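Local coordinates for protein monooxygenase (Agrobacterium tumefaciens, PDB 2I7G) that probably catalyses flavin-dependent oxidation of a still undefined substrate with molecular oxygen, as a TIM-barrel member of the luciferase-like monooxygenase family, at residues T353-A356 against P357-K361; S105-P109 against V110-Q114. All coordinates share one frame; numbering follows the deposited sequence.

Contact 1 (T353-A356 against P357-K361)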
# COMPACT_ATOMS: atom_id res chain seq x y z
N THR B 353 3.57 20.57 21.08
CA THR B 353 3.55 20.89 22.51
C THR B 353 3.44 22.39 22.83
O THR B 353 3.00 22.74 23.94
CB THR B 353 4.74 20.28 23.28
OG1 THR B 353 5.96 20.95 22.89
CG2 THR B 353 4.83 18.77 22.99
N LYS B 354 3.84 23.25 21.89
CA LYS B 354 3.79 24.70 22.14
C LYS B 354 2.86 25.42 21.19
O LYS B 354 1.98 26.19 21.64
CB LYS B 354 5.18 25.35 22.09
CG LYS B 354 6.28 24.67 22.91
CD LYS B 354 5.98 24.58 24.41
CE LYS B 354 6.74 23.38 25.02
NZ LYS B 354 6.58 23.30 26.51
N VAL B 355 3.05 25.21 19.88
CA VAL B 355 2.27 25.92 18.88
C VAL B 355 0.79 25.55 18.97
O VAL B 355 -0.06 26.44 19.12
CB VAL B 355 2.79 25.68 17.44
CG1 VAL B 355 1.85 26.31 16.44
CG2 VAL B 355 4.24 26.25 17.27
N ALA B 356 0.50 24.24 18.90
CA ALA B 356 -0.90 23.75 18.86
C ALA B 356 -1.75 24.24 20.05
O ALA B 356 -2.85 24.76 19.84
CB ALA B 356 -0.95 22.19 18.74
N PRO B 357 -1.26 24.06 21.30
CA PRO B 357 -2.03 24.56 22.44
C PRO B 357 -2.36 26.06 22.40
O PRO B 357 -3.49 26.43 22.78
CB PRO B 357 -1.15 24.20 23.66
CG PRO B 357 -0.39 22.97 23.16
CD PRO B 357 -0.05 23.33 21.73
N LEU B 358 -1.42 26.89 21.96
CA LEU B 358 -1.63 28.33 21.80
C LEU B 358 -2.76 28.59 20.80
O LEU B 358 -3.70 29.36 21.09
CB LEU B 358 -0.35 29.04 21.35
CG LEU B 358 0.75 29.26 22.41
CD1 LEU B 358 2.09 29.68 21.72
CD2 LEU B 358 0.32 30.27 23.47
N VAL B 359 -2.68 27.94 19.64
CA VAL B 359 -3.68 28.12 18.58
C VAL B 359 -5.04 27.63 19.05
O VAL B 359 -6.02 28.37 18.95
CB VAL B 359 -3.28 27.44 17.27
CG1 VAL B 359 -4.42 27.60 16.26
CG2 VAL B 359 -1.92 28.04 16.73
N ARG B 360 -5.09 26.42 19.62
CA ARG B 360 -6.36 25.86 20.07
C ARG B 360 -7.01 26.70 21.17
O ARG B 360 -8.23 26.88 21.17
CB ARG B 360 -6.17 24.41 20.55
CG ARG B 360 -5.85 23.41 19.44
CD ARG B 360 -5.35 22.06 20.01
NE ARG B 360 -5.00 21.15 18.92
CZ ARG B 360 -4.03 20.24 18.96
NH1 ARG B 360 -3.29 20.10 20.06
NH2 ARG B 360 -3.81 19.45 17.88
N LYS B 361 -6.19 27.23 22.08
CA LYS B 361 -6.67 28.06 23.20
C LYS B 361 -7.33 29.35 22.71
O LYS B 361 -8.40 29.75 23.20
CB LYS B 361 -5.51 28.35 24.18
CG LYS B 361 -5.63 29.59 25.09
CD LYS B 361 -4.57 29.60 26.22
CE LYS B 361 -3.09 29.59 25.72
NZ LYS B 361 -2.44 30.94 25.62
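The carbonyl oxygen of Ala356 takes a short, nearly linear backbone bond from Arg360 N (2.8 Å, 172°), and the aliphatic part of that arginine lies against the same oxygen, Arg360 CG 3.3 Å from Ala356 O. From there the side chain runs extended from CG to NE and doubles back along the helix, laying one face of its guanidinium over the methyl of Ala356. Arg360 NH1 comes nearest, 3.4 Å from Ala356 CB, the methyl lying toward the rim of the group. NH2 at the far end is held by a salt bridge to Asp64 and a hydrogen bond to Gly62 O, which anchors this face to the residues just ahead of strand 65-68. The motif is a proline kink within helix 341-363: Pro357 has no N-H to give the preceding turn, and its ring stands against that turn, with Pro357 CG 3.5 Å from Thr353 O and CD seated close against Ala356 CB. The next bond, Leu358 N to Lys354 O, is weak at 3.5 Å, before Val359 N restores regular spacing to Val355 O (3.1 Å). Val355 and Val359 point the same way, side by side, with CG1 of Val355 4.2 Å from CG2 of Val359. On this flank Val355 also packs on Pro311 and Ile318 of helix 311-325.

Contact 2 (S105-P109 against V110-Q114)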
# COMPACT_ATOMS: atom_id res chain seq x y z
N SER B 105 -5.52 11.70 -11.31
CA SER B 105 -5.68 11.64 -12.78
C SER B 105 -4.90 10.51 -13.43
O SER B 105 -5.36 9.95 -14.42
CB SER B 105 -5.29 12.96 -13.44
OG SER B 105 -6.18 13.98 -13.08
N SER B 106 -3.74 10.18 -12.87
CA SER B 106 -2.86 9.17 -13.46
C SER B 106 -2.95 7.81 -12.77
O SER B 106 -2.17 6.93 -13.08
CB SER B 106 -1.40 9.67 -13.58
OG SER B 106 -1.03 10.38 -12.43
N ASP B 107 -3.95 7.64 -11.90
CA ASP B 107 -4.05 6.39 -11.13
C ASP B 107 -5.40 5.73 -11.44
O ASP B 107 -6.25 6.29 -12.18
CB ASP B 107 -3.84 6.64 -9.63
CG ASP B 107 -3.21 5.39 -8.86
OD1 ASP B 107 -3.33 4.20 -9.32
OD2 ASP B 107 -2.62 5.63 -7.77
N ASP B 108 -5.61 4.53 -10.91
CA ASP B 108 -6.90 3.87 -11.07
C ASP B 108 -7.70 4.12 -9.79
O ASP B 108 -7.27 3.68 -8.73
CB ASP B 108 -6.67 2.35 -11.23
CG ASP B 108 -8.00 1.57 -11.38
OD1 ASP B 108 -9.13 2.12 -11.18
OD2 ASP B 108 -7.92 0.39 -11.78
N PRO B 109 -8.84 4.85 -9.87
CA PRO B 109 -9.62 5.16 -8.66
C PRO B 109 -10.07 3.90 -7.88
O PRO B 109 -10.20 3.98 -6.66
CB PRO B 109 -10.83 5.94 -9.17
CG PRO B 109 -10.50 6.36 -10.56
CD PRO B 109 -9.40 5.49 -11.09
N VAL B 110 -10.31 2.79 -8.58
CA VAL B 110 -10.62 1.54 -7.88
C VAL B 110 -9.46 1.13 -6.95
O VAL B 110 -9.67 0.85 -5.77
CB VAL B 110 -11.03 0.39 -8.83
CG1 VAL B 110 -11.30 -0.86 -8.00
CG2 VAL B 110 -12.29 0.80 -9.65
N ARG B 111 -8.24 1.12 -7.48
CA ARG B 111 -7.07 0.80 -6.64
C ARG B 111 -6.87 1.80 -5.52
O ARG B 111 -6.58 1.39 -4.39
CB ARG B 111 -5.77 0.72 -7.46
CG ARG B 111 -5.82 -0.27 -8.61
CD ARG B 111 -5.84 -1.72 -8.07
NE ARG B 111 -5.63 -2.64 -9.21
CZ ARG B 111 -5.57 -3.96 -9.10
NH1 ARG B 111 -5.68 -4.54 -7.92
NH2 ARG B 111 -5.39 -4.71 -10.19
N VAL B 112 -7.00 3.09 -5.83
CA VAL B 112 -6.82 4.13 -4.82
C VAL B 112 -7.84 3.88 -3.70
O VAL B 112 -7.48 3.86 -2.52
CB VAL B 112 -6.97 5.52 -5.45
CG1 VAL B 112 -7.07 6.59 -4.33
CG2 VAL B 112 -5.73 5.76 -6.42
N PHE B 113 -9.09 3.66 -4.06
CA PHE B 113 -10.11 3.43 -3.05
C PHE B 113 -9.78 2.20 -2.20
O PHE B 113 -9.91 2.24 -0.99
CB PHE B 113 -11.50 3.28 -3.67
CG PHE B 113 -12.60 3.12 -2.64
CD1 PHE B 113 -13.04 4.21 -1.88
CD2 PHE B 113 -13.15 1.89 -2.40
CE1 PHE B 113 -14.06 4.06 -0.91
CE2 PHE B 113 -14.19 1.74 -1.46
CZ PHE B 113 -14.62 2.82 -0.71
N GLN B 114 -9.36 1.12 -2.85
CA GLN B 114 -9.04 -0.12 -2.12
C GLN B 114 -7.85 0.07 -1.18
O GLN B 114 -7.86 -0.39 -0.02
CB GLN B 114 -8.74 -1.27 -3.10
CG GLN B 114 -10.00 -1.72 -3.87
CD GLN B 114 -9.71 -2.83 -4.82
OE1 GLN B 114 -8.71 -2.81 -5.54
NE2 GLN B 114 -10.60 -3.81 -4.85
O HOH W 1 -5.85 -1.41 -11.82
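Asp108 caps helix 109-122 through its carboxylate, whose OD1 receives Val110 N at 2.9 Å. The N-H arrives from well above the carboxylate plane, and the bond is bent to 140°; His177 NE2 is a second partner of OD1. With CG anti to the backbone N (chi1 179°), the carboxylate lies alongside Val110. The other oxygen of Asp108, OD2, accepts from a water at 2.7 Å, and that water in turn accepts from Arg111 NE at 2.9 Å, meeting the guanidinium edge in its plane. The two groups are thus linked through water, the carboxylate and guanidinium planes turned 82° apart, while Arg111 itself reaches across the dimer interface to Ser106 O and Glu70 of the second subunit. Backbone bonds then start the helix: Val112 N to Asp108 O (3.0 Å) and Phe113 N to Pro109 O (2.8 Å). Asp107 OD1 accepts from Asp108 N, and Asp107 OD2 rests 3.4 Å from Val112 CG2. Pro109, the first helical residue, packs against His177 and Lys157. Carboxylate charge at this N-cap is probably favoured by the helix dipole and by the nearby Arg111, the residue that also meets the second subunit.

How the contacts relate
From the N terminus, the chain reaches contact 2 first, where the loop leaving strand 96-99 turns into helix 109-122, one of the helices outside the parallel barrel. Contact 1 comes much later, near the C-terminal end of helix 341-363, the last helix of the chain. Neither contact closes a long loop: each joins consecutive segments, and the two stand in series, neither nested nor crossed. Their centres are 36 Å apart, on opposite sides of the chain's centre. One shows how a helix is begun beside the second subunit; the other, how a helix accommodates an internal proline while bridging helix 311-325 and the connection from helix 40-60 to strand 65-68.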